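Local coordinates for protein Non-heme chloroperoxidase CPO-A1 (Streptomyces aureofaciens, PDB 1A8Q) that brominates and possibly chlorinates organic substrates as a cofactor-free haloperoxidase of the alpha/beta hydrolase superfamily, and may act in 7-chlorotetracycline biosynthesis, at residues A[13-18]-A[48-53]; A[36-41]-A[262-267]; A[120-125]-A[202-207]; A[209-214]-A[237-242]. One frame throughout, in Å; residues are numbered along the deposited sequence.

Interaction 1. Residues A[13-18]-A[48-53]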
loop_
_atom_site.group_PDB
_atom_site.type_symbol
_atom_site.label_atom_id
_atom_site.label_comp_id
_atom_site.label_asym_id
_atom_site.label_seq_id
_atom_site.Cartn_x
_atom_site.Cartn_y
_atom_site.Cartn_z
ATOM N N TYR A 13 8.012 1.630 13.573
ATOM C CA TYR A 13 6.721 0.980 13.414
ATOM C C TYR A 13 5.888 1.181 14.694
ATOM O O TYR A 13 6.462 1.442 15.748
ATOM C CB TYR A 13 6.786 -0.538 13.077
ATOM C CG TYR A 13 7.493 -1.345 14.156
ATOM C CD1 TYR A 13 8.854 -1.414 14.298
ATOM C CD2 TYR A 13 6.673 -2.049 15.047
ATOM C CE1 TYR A 13 9.446 -2.152 15.310
ATOM C CE2 TYR A 13 7.253 -2.827 16.058
ATOM C CZ TYR A 13 8.616 -2.858 16.177
ATOM O OH TYR A 13 9.203 -3.591 17.188
ATOM N N LYS A 14 4.595 1.079 14.490
ATOM C CA LYS A 14 3.617 1.045 15.583
ATOM C C LYS A 14 3.212 -0.400 15.844
ATOM O O LYS A 14 3.116 -1.159 14.879
ATOM C CB LYS A 14 2.353 1.781 15.120
ATOM C CG LYS A 14 2.567 3.298 15.085
ATOM C CD LYS A 14 1.316 4.020 14.715
ATOM C CE LYS A 14 1.250 4.634 13.330
ATOM N NZ LYS A 14 2.444 5.511 13.050
ATOM N N ASP A 15 3.069 -0.767 17.145
ATOM C CA ASP A 15 2.738 -2.190 17.413
ATOM C C ASP A 15 1.726 -2.163 18.554
ATOM O O ASP A 15 2.125 -1.802 19.696
ATOM C CB ASP A 15 4.019 -2.895 17.841
ATOM C CG ASP A 15 3.873 -4.359 18.243
ATOM O OD1 ASP A 15 2.737 -4.821 18.272
ATOM O OD2 ASP A 15 4.899 -4.984 18.509
ATOM N N TRP A 16 0.480 -2.356 18.190
ATOM C CA TRP A 16 -0.608 -2.173 19.163
ATOM C C TRP A 16 -1.312 -3.492 19.460
ATOM O O TRP A 16 -1.619 -4.233 18.551
ATOM C CB TRP A 16 -1.624 -1.223 18.520
ATOM C CG TRP A 16 -1.196 0.230 18.412
ATOM C CD1 TRP A 16 -0.038 0.793 18.853
ATOM C CD2 TRP A 16 -1.937 1.270 17.777
ATOM N NE1 TRP A 16 0.008 2.118 18.521
ATOM C CE2 TRP A 16 -1.160 2.456 17.889
ATOM C CE3 TRP A 16 -3.182 1.354 17.159
ATOM C CZ2 TRP A 16 -1.600 3.676 17.377
ATOM C CZ3 TRP A 16 -3.633 2.557 16.651
ATOM C CH2 TRP A 16 -2.823 3.726 16.780
ATOM N N GLY A 17 -1.662 -3.687 20.737
ATOM C CA GLY A 17 -2.515 -4.846 21.020
ATOM C C GLY A 17 -1.806 -6.170 21.157
ATOM O O GLY A 17 -0.609 -6.352 21.081
ATOM N N GLN A 18 -2.669 -7.186 21.377
ATOM C CA GLN A 18 -2.260 -8.566 21.538
ATOM C C GLN A 18 -3.196 -9.448 20.702
ATOM O O GLN A 18 -4.353 -9.074 20.428
ATOM C CB GLN A 18 -2.328 -9.010 23.004
ATOM C CG GLN A 18 -1.061 -8.853 23.808
ATOM C CD GLN A 18 -0.822 -7.453 24.324
ATOM O OE1 GLN A 18 0.238 -6.864 24.041
ATOM N NE2 GLN A 18 -1.793 -6.897 25.044
ATOM N N ARG A 48 -3.562 -8.079 16.892
ATOM C CA ARG A 48 -2.363 -7.226 17.127
ATOM C C ARG A 48 -2.204 -6.462 15.807
ATOM O O ARG A 48 -2.096 -7.125 14.771
ATOM C CB ARG A 48 -1.192 -8.105 17.431
ATOM C CG ARG A 48 0.128 -7.395 17.664
ATOM C CD ARG A 48 1.211 -8.369 18.103
ATOM N NE ARG A 48 2.498 -7.673 18.206
ATOM C CZ ARG A 48 3.614 -8.374 18.448
ATOM N NH1 ARG A 48 3.560 -9.711 18.603
ATOM N NH2 ARG A 48 4.792 -7.795 18.549
ATOM N N GLY A 49 -2.042 -5.138 15.889
ATOM C CA GLY A 49 -1.989 -4.378 14.620
ATOM C C GLY A 49 -0.606 -3.744 14.565
ATOM O O GLY A 49 -0.204 -3.073 15.516
ATOM N N ILE A 50 0.085 -3.946 13.423
ATOM C CA ILE A 50 1.424 -3.409 13.294
ATOM C C ILE A 50 1.495 -2.608 11.997
ATOM O O ILE A 50 0.966 -3.027 10.972
ATOM C CB ILE A 50 2.466 -4.556 13.209
ATOM C CG1 ILE A 50 2.630 -5.197 14.602
ATOM C CG2 ILE A 50 3.846 -4.093 12.755
ATOM C CD1 ILE A 50 3.072 -6.639 14.531
ATOM N N ALA A 51 2.149 -1.422 12.041
ATOM C CA ALA A 51 2.261 -0.680 10.766
ATOM C C ALA A 51 3.613 0.032 10.766
ATOM O O ALA A 51 3.911 0.825 11.653
ATOM C CB ALA A 51 1.142 0.327 10.549
ATOM N N HIS A 52 4.445 -0.345 9.775
ATOM C CA HIS A 52 5.794 0.193 9.707
ATOM C C HIS A 52 5.845 1.306 8.679
ATOM O O HIS A 52 4.961 1.456 7.841
ATOM C CB HIS A 52 6.853 -0.857 9.298
ATOM C CG HIS A 52 6.553 -1.529 7.990
ATOM N ND1 HIS A 52 5.384 -2.199 7.758
ATOM C CD2 HIS A 52 7.285 -1.606 6.833
ATOM C CE1 HIS A 52 5.377 -2.709 6.543
ATOM N NE2 HIS A 52 6.526 -2.373 5.953
ATOM N N ASP A 53 6.884 2.139 8.790
ATOM C CA ASP A 53 7.131 3.185 7.820
ATOM C C ASP A 53 8.260 2.684 6.880
ATOM O O ASP A 53 9.320 2.267 7.372
ATOM C CB ASP A 53 7.687 4.440 8.526
ATOM C CG ASP A 53 6.636 5.144 9.400
ATOM O OD1 ASP A 53 5.432 4.838 9.350
ATOM O OD2 ASP A 53 7.056 6.069 10.140
HETATM O O HOH W 1 4.166 3.714 11.582
HETATM O O HOH W 2 4.409 7.096 11.117
#
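Asp15 and Arg48 face each other across two antiparallel strands, 13-16 and 48-52, of the central sheet of the alpha/beta hydrolase fold. Arg48 CB lies 4.1 Å from Trp16 O, CG passes Gly17 O at 3.6 Å, and CD runs on near Asp15 OD1. With the chain extended from CG to NE, the guanidinium meets the carboxylate side-on: NE donates to Asp15 OD1 at 2.9 Å, and NH2 donates to the syn lone pair of Asp15 OD2 at 2.8 Å. The two planes are only 9° apart, and this two-bond salt bridge fixes the rotation of both groups. Asp15 CG stands anti to its own N (chi1 177°), which turns the carboxylate to the arginine and lays OD1 against Ile50 CG1.

Backbone bonds link the hydrogen-bonded pairs Lys14-Ala51 and Trp16-Gly49, two to each pair; Trp16 N to Gly49 O is nearly straight at 177°. At the non-hydrogen-bonded pair Tyr13-His52 the two CB atoms meet at 3.8 Å, and the tyrosine ring reaches Ile50 CG2 obliquely. On the face of Lys14 and Trp16, helix 36-44 covers the indole through Leu39 and Val43. Lys14 NZ has its salt bridge with Asp33; it also donates to a water 2.9 Å away, which lies 2.9 Å from Ala51 O and 2.8 Å from Asp53 OD1.

Interaction 2. Residues A[36-41]-A[262-267]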
loop_
_atom_site.group_PDB
_atom_site.type_symbol
_atom_site.label_atom_id
_atom_site.label_comp_id
_atom_site.label_asym_id
_atom_site.label_seq_id
_atom_site.Cartn_x
_atom_site.Cartn_y
_atom_site.Cartn_z
ATOM N N GLN A 36 -3.990 4.494 10.763
ATOM C CA GLN A 36 -4.433 4.498 12.172
ATOM C C GLN A 36 -5.877 4.061 12.329
ATOM O O GLN A 36 -6.157 3.430 13.351
ATOM C CB GLN A 36 -4.235 5.910 12.752
ATOM C CG GLN A 36 -2.708 6.088 12.931
ATOM C CD GLN A 36 -2.375 6.940 14.146
ATOM O OE1 GLN A 36 -3.143 6.963 15.110
ATOM N NE2 GLN A 36 -1.230 7.614 14.090
ATOM N N ASP A 37 -6.778 4.423 11.420
ATOM C CA ASP A 37 -8.174 3.993 11.579
ATOM C C ASP A 37 -8.269 2.461 11.600
ATOM O O ASP A 37 -9.031 1.911 12.409
ATOM C CB ASP A 37 -8.999 4.570 10.462
ATOM C CG ASP A 37 -9.160 6.086 10.493
ATOM O OD1 ASP A 37 -9.902 6.650 11.309
ATOM O OD2 ASP A 37 -8.616 6.715 9.573
ATOM N N GLN A 38 -7.576 1.811 10.684
ATOM C CA GLN A 38 -7.624 0.353 10.598
ATOM C C GLN A 38 -6.900 -0.325 11.717
ATOM O O GLN A 38 -7.300 -1.395 12.208
ATOM C CB GLN A 38 -7.005 -0.137 9.237
ATOM C CG GLN A 38 -7.911 0.261 8.095
ATOM C CD GLN A 38 -7.961 1.727 7.761
ATOM O OE1 GLN A 38 -6.930 2.401 7.757
ATOM N NE2 GLN A 38 -9.156 2.222 7.470
ATOM N N LEU A 39 -5.792 0.269 12.218
ATOM C CA LEU A 39 -5.079 -0.284 13.352
ATOM C C LEU A 39 -6.006 -0.326 14.594
ATOM O O LEU A 39 -6.060 -1.384 15.231
ATOM C CB LEU A 39 -3.897 0.639 13.740
ATOM C CG LEU A 39 -2.695 0.395 12.789
ATOM C CD1 LEU A 39 -1.732 1.570 13.036
ATOM C CD2 LEU A 39 -2.002 -0.921 13.038
ATOM N N LYS A 40 -6.741 0.736 14.834
ATOM C CA LYS A 40 -7.668 0.733 15.984
ATOM C C LYS A 40 -8.754 -0.325 15.740
ATOM O O LYS A 40 -9.087 -1.084 16.660
ATOM C CB LYS A 40 -8.268 2.118 16.246
ATOM C CG LYS A 40 -9.411 2.050 17.304
ATOM C CD LYS A 40 -9.832 3.444 17.734
ATOM C CE LYS A 40 -11.142 3.368 18.556
ATOM N NZ LYS A 40 -10.840 2.596 19.790
ATOM N N ALA A 41 -9.326 -0.345 14.557
ATOM C CA ALA A 41 -10.409 -1.303 14.267
ATOM C C ALA A 41 -9.950 -2.734 14.540
ATOM O O ALA A 41 -10.721 -3.491 15.148
ATOM C CB ALA A 41 -10.901 -1.165 12.849
ATOM N N GLU A 262 -15.149 3.046 6.846
ATOM C CA GLU A 262 -15.907 2.105 7.685
ATOM C C GLU A 262 -16.336 0.849 6.897
ATOM O O GLU A 262 -16.364 -0.238 7.500
ATOM C CB GLU A 262 -17.147 2.779 8.250
ATOM C CG GLU A 262 -16.779 3.861 9.256
ATOM C CD GLU A 262 -16.397 5.204 8.692
ATOM O OE1 GLU A 262 -16.503 5.531 7.502
ATOM O OE2 GLU A 262 -15.935 6.083 9.474
ATOM N N LYS A 263 -16.597 1.059 5.619
ATOM C CA LYS A 263 -16.940 -0.097 4.761
ATOM C C LYS A 263 -15.745 -1.018 4.683
ATOM O O LYS A 263 -15.866 -2.255 4.802
ATOM C CB LYS A 263 -17.437 0.421 3.415
ATOM C CG LYS A 263 -17.815 -0.633 2.382
ATOM C CD LYS A 263 -17.962 0.078 1.026
ATOM C CE LYS A 263 -18.401 -0.923 -0.036
ATOM N NZ LYS A 263 -19.022 -0.136 -1.162
ATOM N N PHE A 264 -14.514 -0.461 4.462
ATOM C CA PHE A 264 -13.339 -1.307 4.384
ATOM C C PHE A 264 -13.077 -1.979 5.706
ATOM O O PHE A 264 -12.730 -3.157 5.786
ATOM C CB PHE A 264 -12.075 -0.486 3.960
ATOM C CG PHE A 264 -10.837 -1.332 3.898
ATOM C CD1 PHE A 264 -10.702 -2.323 2.904
ATOM C CD2 PHE A 264 -9.799 -1.168 4.793
ATOM C CE1 PHE A 264 -9.590 -3.134 2.896
ATOM C CE2 PHE A 264 -8.654 -1.937 4.741
ATOM C CZ PHE A 264 -8.544 -2.927 3.779
ATOM N N ASN A 265 -13.208 -1.263 6.842
ATOM C CA ASN A 265 -12.946 -1.888 8.121
ATOM C C ASN A 265 -13.887 -3.112 8.316
ATOM O O ASN A 265 -13.430 -4.129 8.842
ATOM C CB ASN A 265 -13.198 -0.863 9.236
ATOM C CG ASN A 265 -12.119 0.210 9.354
ATOM O OD1 ASN A 265 -11.108 0.089 8.664
ATOM N ND2 ASN A 265 -12.362 1.184 10.240
ATOM N N ARG A 266 -15.122 -2.945 7.914
ATOM C CA ARG A 266 -16.120 -4.041 8.058
ATOM C C ARG A 266 -15.711 -5.246 7.209
ATOM O O ARG A 266 -15.630 -6.379 7.700
ATOM C CB ARG A 266 -17.457 -3.495 7.600
ATOM C CG ARG A 266 -18.726 -4.260 7.939
ATOM C CD ARG A 266 -19.831 -3.215 8.172
ATOM N NE ARG A 266 -20.720 -3.575 9.278
ATOM C CZ ARG A 266 -22.050 -3.621 9.179
ATOM N NH1 ARG A 266 -22.688 -3.322 8.050
ATOM N NH2 ARG A 266 -22.777 -3.977 10.230
ATOM N N ASP A 267 -15.293 -4.998 5.972
ATOM C CA ASP A 267 -14.839 -6.087 5.101
ATOM C C ASP A 267 -13.584 -6.765 5.607
ATOM O O ASP A 267 -13.367 -7.965 5.461
ATOM C CB ASP A 267 -14.632 -5.641 3.645
ATOM C CG ASP A 267 -15.943 -5.447 2.929
ATOM O OD1 ASP A 267 -16.964 -6.087 3.348
ATOM O OD2 ASP A 267 -16.060 -4.671 1.965
#
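Gln38 and Asn265 join helix 36-44 to helix 260-272 through their amides: Gln38 NE2 donates to Asn265 OD1 at 3.1 Å. The bond is bent, 146° at the hydrogen, and the donor lies tilted from the carbonyl plane of Asn265; the amide planes stand 59° apart. Gln38 CG also comes within 3.3 Å of Asn265 OD1 and meets the Phe264 ring at its edge, 4.1 Å from CD2. The bend of the glutamine chain at chi2 brings NE2 to Asn265 OD1. On the other branch of Asn265, ND2 lies 3.8 Å from Ala41 CB.

These few side chains span the axes of 36-41 and 262-267, which are 10.3 Å apart at closest approach and cross at -39°, so the two segments run roughly in the same direction with a side-chain layer between them. Farther out, Gln38 NE2 gives a further hydrogen bond to Ala255 O, which positions the amide, and Gln38 and Leu39 lean on Phe24 of strand 21-25, setting the contact against the sheet of the alpha/beta hydrolase fold. The Gln38-Asn265 amide bond is thus a neutral link, and the salt bridge of Asp37 with Lys261 adds a charged one between the same helices.

Interaction 3. Residues A[120-125]-A[202-207]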
loop_
_atom_site.group_PDB
_atom_site.type_symbol
_atom_site.label_atom_id
_atom_site.label_comp_id
_atom_site.label_asym_id
_atom_site.label_seq_id
_atom_site.Cartn_x
_atom_site.Cartn_y
_atom_site.Cartn_z
ATOM N N ALA A 120 -4.274 -1.886 -5.100
ATOM C CA ALA A 120 -2.878 -2.185 -5.223
ATOM C C ALA A 120 -2.390 -2.282 -6.667
ATOM O O ALA A 120 -3.170 -2.632 -7.550
ATOM C CB ALA A 120 -2.597 -3.507 -4.497
ATOM N N ILE A 121 -1.102 -2.054 -6.839
ATOM C CA ILE A 121 -0.505 -2.054 -8.164
ATOM C C ILE A 121 -0.384 -3.376 -8.911
ATOM O O ILE A 121 -0.294 -3.261 -10.148
ATOM C CB ILE A 121 0.879 -1.369 -8.129
ATOM C CG1 ILE A 121 1.890 -2.147 -7.290
ATOM C CG2 ILE A 121 0.725 0.097 -7.657
ATOM C CD1 ILE A 121 3.309 -1.559 -7.363
ATOM N N PRO A 122 -0.306 -4.539 -8.313
ATOM C CA PRO A 122 -0.136 -5.772 -9.131
ATOM C C PRO A 122 -1.309 -5.927 -10.048
ATOM O O PRO A 122 -2.439 -5.525 -9.780
ATOM C CB PRO A 122 -0.015 -6.903 -8.108
ATOM C CG PRO A 122 0.467 -6.199 -6.857
ATOM C CD PRO A 122 -0.282 -4.879 -6.903
ATOM N N PRO A 123 -1.083 -6.555 -11.238
ATOM C CA PRO A 123 0.175 -7.120 -11.595
ATOM C C PRO A 123 1.226 -6.168 -12.166
ATOM O O PRO A 123 2.389 -6.369 -11.853
ATOM C CB PRO A 123 -0.185 -8.131 -12.733
ATOM C CG PRO A 123 -1.662 -8.208 -12.718
ATOM C CD PRO A 123 -2.215 -6.936 -12.143
ATOM N N VAL A 124 0.831 -5.247 -12.996
ATOM C CA VAL A 124 1.778 -4.290 -13.577
ATOM C C VAL A 124 0.998 -3.066 -14.012
ATOM O O VAL A 124 -0.086 -3.164 -14.565
ATOM C CB VAL A 124 2.653 -4.881 -14.700
ATOM C CG1 VAL A 124 1.811 -5.401 -15.847
ATOM C CG2 VAL A 124 3.662 -3.838 -15.166
ATOM N N MET A 125 1.543 -1.847 -13.737
ATOM C CA MET A 125 0.824 -0.653 -14.100
ATOM C C MET A 125 1.026 -0.100 -15.512
ATOM O O MET A 125 0.061 0.417 -16.071
ATOM C CB MET A 125 1.331 0.497 -13.142
ATOM C CG MET A 125 0.882 0.092 -11.722
ATOM S SD MET A 125 -0.596 1.040 -11.324
ATOM C CE MET A 125 0.184 2.640 -11.045
ATOM N N THR A 202 7.395 -2.147 -12.461
ATOM C CA THR A 202 7.725 -3.506 -12.005
ATOM C C THR A 202 6.555 -4.440 -12.254
ATOM O O THR A 202 5.425 -4.084 -11.966
ATOM C CB THR A 202 8.095 -3.515 -10.510
ATOM O OG1 THR A 202 9.205 -2.624 -10.276
ATOM C CG2 THR A 202 8.451 -4.904 -10.015
ATOM N N ASP A 203 6.866 -5.635 -12.780
ATOM C CA ASP A 203 5.761 -6.589 -13.047
ATOM C C ASP A 203 5.761 -7.650 -11.977
ATOM O O ASP A 203 6.761 -8.366 -11.746
ATOM C CB ASP A 203 6.017 -7.159 -14.458
ATOM C CG ASP A 203 4.982 -8.135 -14.929
ATOM O OD1 ASP A 203 4.210 -8.658 -14.110
ATOM O OD2 ASP A 203 4.879 -8.410 -16.148
ATOM N N PHE A 204 4.619 -7.833 -11.289
ATOM C CA PHE A 204 4.556 -8.819 -10.213
ATOM C C PHE A 204 3.743 -10.043 -10.621
ATOM O O PHE A 204 3.423 -10.861 -9.761
ATOM C CB PHE A 204 3.801 -8.220 -8.978
ATOM C CG PHE A 204 4.530 -6.980 -8.471
ATOM C CD1 PHE A 204 5.608 -7.107 -7.626
ATOM C CD2 PHE A 204 4.118 -5.746 -8.924
ATOM C CE1 PHE A 204 6.291 -5.964 -7.188
ATOM C CE2 PHE A 204 4.806 -4.585 -8.499
ATOM C CZ PHE A 204 5.867 -4.735 -7.629
ATOM N N THR A 205 3.504 -10.208 -11.923
ATOM C CA THR A 205 2.686 -11.382 -12.310
ATOM C C THR A 205 3.242 -12.682 -11.771
ATOM O O THR A 205 2.450 -13.475 -11.228
ATOM C CB THR A 205 2.604 -11.431 -13.850
ATOM O OG1 THR A 205 2.048 -10.227 -14.356
ATOM C CG2 THR A 205 1.685 -12.574 -14.302
ATOM N N GLU A 206 4.535 -12.958 -11.900
ATOM C CA GLU A 206 5.088 -14.228 -11.421
ATOM C C GLU A 206 5.096 -14.408 -9.915
ATOM O O GLU A 206 4.976 -15.534 -9.410
ATOM C CB GLU A 206 6.454 -14.486 -12.046
ATOM C CG GLU A 206 6.353 -14.571 -13.576
ATOM C CD GLU A 206 5.437 -15.691 -14.052
ATOM O OE1 GLU A 206 5.662 -16.844 -13.617
ATOM O OE2 GLU A 206 4.475 -15.446 -14.808
ATOM N N ASP A 207 5.174 -13.293 -9.166
ATOM C CA ASP A 207 5.037 -13.392 -7.723
ATOM C C ASP A 207 3.604 -13.762 -7.312
ATOM O O ASP A 207 3.433 -14.532 -6.354
ATOM C CB ASP A 207 5.366 -12.030 -7.066
ATOM C CG ASP A 207 6.832 -11.653 -7.144
ATOM O OD1 ASP A 207 7.735 -12.517 -7.064
ATOM O OD2 ASP A 207 7.083 -10.445 -7.278
HETATM O O HOH W 3 3.695 -1.928 -11.814
#
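Pro123 O receives the backbone N-H of Phe204 at 2.7 Å in a nearly straight bond, 178° at the hydrogen and in the carbonyl plane. It is the direct hydrogen bond between the loop 120-125, which follows strand 112-118 of the alpha/beta hydrolase fold, and the start of helix 205-208. The same oxygen takes a weaker C-H contact from Asp203 CA and lies at the edge of the Phe204 ring, 3.5 Å from CD2. A water extends the polar link, accepting from Met125 N at 2.9 Å and donating to Thr202 O at 2.8 Å.

Within 202-207, Asp203 OD1 accepts twice, from Thr205 N in an Asx turn and from Thr205 OG1, the latter at 2.7 Å on the syn lone pair of OD1. A chi1 of -179° points the Asp203 carboxylate along the chain to Thr205, the first residue of helix 205-208. The OG1 bond fixes the hydroxyl beside Pro123 CB, 3.5 Å away.

Apolar packing centres on Phe204. Ile121 CD1 reaches its CE2 obliquely at 3.6 Å, and Pro122 CB meets Phe204 CB. Val124 packs on the backbone of Thr202 and Asp203.

The loop also brings the Ile121 side chain close to catalytic Ser94. Phe69 of helix 69-82 makes an edge-to-face contact with Phe204, and Ala101 and Arg102 of helix 96-107 touch the same side chain.

Interaction 4. Residues A[209-214]-A[237-242]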
loop_
_atom_site.group_PDB
_atom_site.type_symbol
_atom_site.label_atom_id
_atom_site.label_comp_id
_atom_site.label_asym_id
_atom_site.label_seq_id
_atom_site.Cartn_x
_atom_site.Cartn_y
_atom_site.Cartn_z
ATOM N N LYS A 209 1.497 -15.601 -8.838
ATOM C CA LYS A 209 1.212 -17.035 -9.048
ATOM C C LYS A 209 1.744 -17.899 -7.914
ATOM O O LYS A 209 1.386 -19.092 -7.768
ATOM C CB LYS A 209 1.827 -17.439 -10.396
ATOM C CG LYS A 209 1.192 -16.861 -11.651
ATOM C CD LYS A 209 2.053 -17.260 -12.862
ATOM C CE LYS A 209 1.491 -16.758 -14.173
ATOM N NZ LYS A 209 2.389 -17.219 -15.312
ATOM N N LYS A 210 2.630 -17.412 -7.052
ATOM C CA LYS A 210 3.159 -18.121 -5.916
ATOM C C LYS A 210 2.293 -17.979 -4.666
ATOM O O LYS A 210 2.631 -18.621 -3.666
ATOM C CB LYS A 210 4.588 -17.674 -5.605
ATOM C CG LYS A 210 5.485 -17.950 -6.821
ATOM C CD LYS A 210 6.944 -17.697 -6.489
ATOM C CE LYS A 210 7.812 -18.648 -7.333
ATOM N NZ LYS A 210 7.787 -20.015 -6.709
ATOM N N PHE A 211 1.231 -17.206 -4.722
ATOM C CA PHE A 211 0.352 -17.062 -3.550
ATOM C C PHE A 211 -0.351 -18.408 -3.324
ATOM O O PHE A 211 -0.746 -19.031 -4.326
ATOM C CB PHE A 211 -0.673 -15.976 -3.791
ATOM C CG PHE A 211 -0.235 -14.546 -3.496
ATOM C CD1 PHE A 211 0.900 -14.039 -4.069
ATOM C CD2 PHE A 211 -1.041 -13.743 -2.703
ATOM C CE1 PHE A 211 1.297 -12.720 -3.820
ATOM C CE2 PHE A 211 -0.658 -12.424 -2.447
ATOM C CZ PHE A 211 0.503 -11.927 -3.009
ATOM N N ASP A 212 -0.452 -18.829 -2.093
ATOM C CA ASP A 212 -1.159 -20.076 -1.783
ATOM C C ASP A 212 -1.944 -19.886 -0.486
ATOM O O ASP A 212 -1.998 -20.776 0.376
ATOM C CB ASP A 212 -0.141 -21.210 -1.690
ATOM C CG ASP A 212 0.917 -21.092 -0.632
ATOM O OD1 ASP A 212 1.053 -20.028 0.025
ATOM O OD2 ASP A 212 1.656 -22.070 -0.374
ATOM N N ILE A 213 -2.260 -18.620 -0.189
ATOM C CA ILE A 213 -3.028 -18.268 1.013
ATOM C C ILE A 213 -4.253 -17.498 0.580
ATOM O O ILE A 213 -4.244 -16.900 -0.495
ATOM C CB ILE A 213 -2.191 -17.361 1.949
ATOM C CG1 ILE A 213 -1.672 -16.128 1.194
ATOM C CG2 ILE A 213 -1.040 -18.164 2.563
ATOM C CD1 ILE A 213 -0.889 -15.184 2.110
ATOM N N PRO A 214 -5.337 -17.462 1.357
ATOM C CA PRO A 214 -6.540 -16.746 0.996
ATOM C C PRO A 214 -6.156 -15.269 0.769
ATOM O O PRO A 214 -5.416 -14.779 1.612
ATOM C CB PRO A 214 -7.469 -16.885 2.198
ATOM C CG PRO A 214 -6.930 -18.012 2.979
ATOM C CD PRO A 214 -5.480 -18.220 2.620
ATOM N N GLN A 237 -7.787 -12.487 -10.745
ATOM C CA GLN A 237 -7.823 -13.670 -11.627
ATOM C C GLN A 237 -6.567 -14.501 -11.565
ATOM O O GLN A 237 -6.610 -15.729 -11.816
ATOM C CB GLN A 237 -8.078 -13.203 -13.059
ATOM C CG GLN A 237 -9.426 -12.599 -13.336
ATOM C CD GLN A 237 -10.638 -13.497 -13.154
ATOM O OE1 GLN A 237 -10.550 -14.729 -13.066
ATOM N NE2 GLN A 237 -11.826 -12.880 -13.095
ATOM N N ILE A 238 -5.409 -13.925 -11.283
ATOM C CA ILE A 238 -4.137 -14.634 -11.250
ATOM C C ILE A 238 -3.855 -15.315 -9.939
ATOM O O ILE A 238 -3.237 -16.399 -9.861
ATOM C CB ILE A 238 -2.958 -13.675 -11.551
ATOM C CG1 ILE A 238 -3.176 -13.057 -12.934
ATOM C CG2 ILE A 238 -1.616 -14.385 -11.421
ATOM C CD1 ILE A 238 -2.200 -11.950 -13.267
ATOM N N ILE A 239 -4.126 -14.611 -8.820
ATOM C CA ILE A 239 -3.875 -15.204 -7.513
ATOM C C ILE A 239 -4.831 -16.373 -7.296
ATOM O O ILE A 239 -6.034 -16.182 -7.402
ATOM C CB ILE A 239 -4.150 -14.134 -6.419
ATOM C CG1 ILE A 239 -3.092 -13.027 -6.565
ATOM C CG2 ILE A 239 -4.097 -14.791 -5.046
ATOM C CD1 ILE A 239 -3.489 -11.800 -5.726
ATOM N N PRO A 240 -4.334 -17.562 -6.995
ATOM C CA PRO A 240 -5.209 -18.710 -6.812
ATOM C C PRO A 240 -6.227 -18.469 -5.710
ATOM O O PRO A 240 -5.821 -17.972 -4.652
ATOM C CB PRO A 240 -4.247 -19.819 -6.422
ATOM C CG PRO A 240 -2.926 -19.425 -6.999
ATOM C CD PRO A 240 -2.902 -17.904 -6.863
ATOM N N ASN A 241 -7.493 -18.752 -5.909
ATOM C CA ASN A 241 -8.545 -18.610 -4.921
ATOM C C ASN A 241 -8.845 -17.210 -4.389
ATOM O O ASN A 241 -9.644 -17.061 -3.468
ATOM C CB ASN A 241 -8.248 -19.534 -3.710
ATOM C CG ASN A 241 -8.222 -21.006 -4.122
ATOM O OD1 ASN A 241 -9.061 -21.424 -4.912
ATOM N ND2 ASN A 241 -7.224 -21.726 -3.658
ATOM N N ALA A 242 -8.345 -16.160 -5.008
ATOM C CA ALA A 242 -8.600 -14.796 -4.540
ATOM C C ALA A 242 -10.047 -14.384 -4.625
ATOM O O ALA A 242 -10.794 -14.812 -5.530
ATOM C CB ALA A 242 -7.750 -13.876 -5.434
HETATM O O HOH W 4 -3.711 -17.997 -2.969
#
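Phe211 and Ile239 carry the apolar part of this contact. Ile239 CG2 sits 3.8 Å from Phe211 CB and 4.0 Å from Phe211 CD2, while the other branch runs over one face of the ring and ends with Ile239 CD1 4.3 Å above the Phe211 ring plane, offset toward the rim. The two isoleucine branches thus cover the phenylalanine from CB out to one ring face. With chi1 at -67°, Ile239 directs its CG2 methyl at Phe211 CB. Leu100 and Val104 of helix 96-107 also touch Phe211, and Leu117 of strand 112-118 touches Ile239. Next along the chain, Pro240 lays its ring against the backbone of Phe211, with CG 3.5 Å from Phe211 O. At the exposed margin the aliphatic part of Lys209 crosses Ile238, Lys209 CG to Ile238 CG2 at 3.8 Å, and its extended chain carries NZ on to a salt bridge with Glu206.

The segments are the approaches to strands 215-220 and 243-247, neighbouring parallel strands of the alpha/beta hydrolase sheet, with helix 232-238 in the crossover between them. Leaving that helix, the chain makes a type II beta turn from Ile239 to Ala242.

Polar linkage runs through a water that donates to Ile213 O at 2.8 Å and to Pro240 O at 2.7 Å.

In the fold
Interactions 1 and 2 meet directly: Leu39, on helix 36-44, packs its CB 3.5 Å from Trp16 CZ3 and its CD2 3.5 Å from Gly49 C, and that helix leads into strand 48-52. Interactions 3 and 4 also touch, through Ile238 CD1, which lies 3.8 Å from Pro123 CG and 4.1 Å from Thr205 CG2. Interactions 1 and 3 lie on opposite sides of the chain's centre, their centres about 26 Å apart. Interaction 3 lies nearest the catalytic triad of Ser94, Asp223 and His252: the Ile121 side chain is about 5 Å from that of Ser94. In interaction 2, Phe264 is about 11 Å from Ser94, side chain to side chain; interactions 1 and 4 are remote.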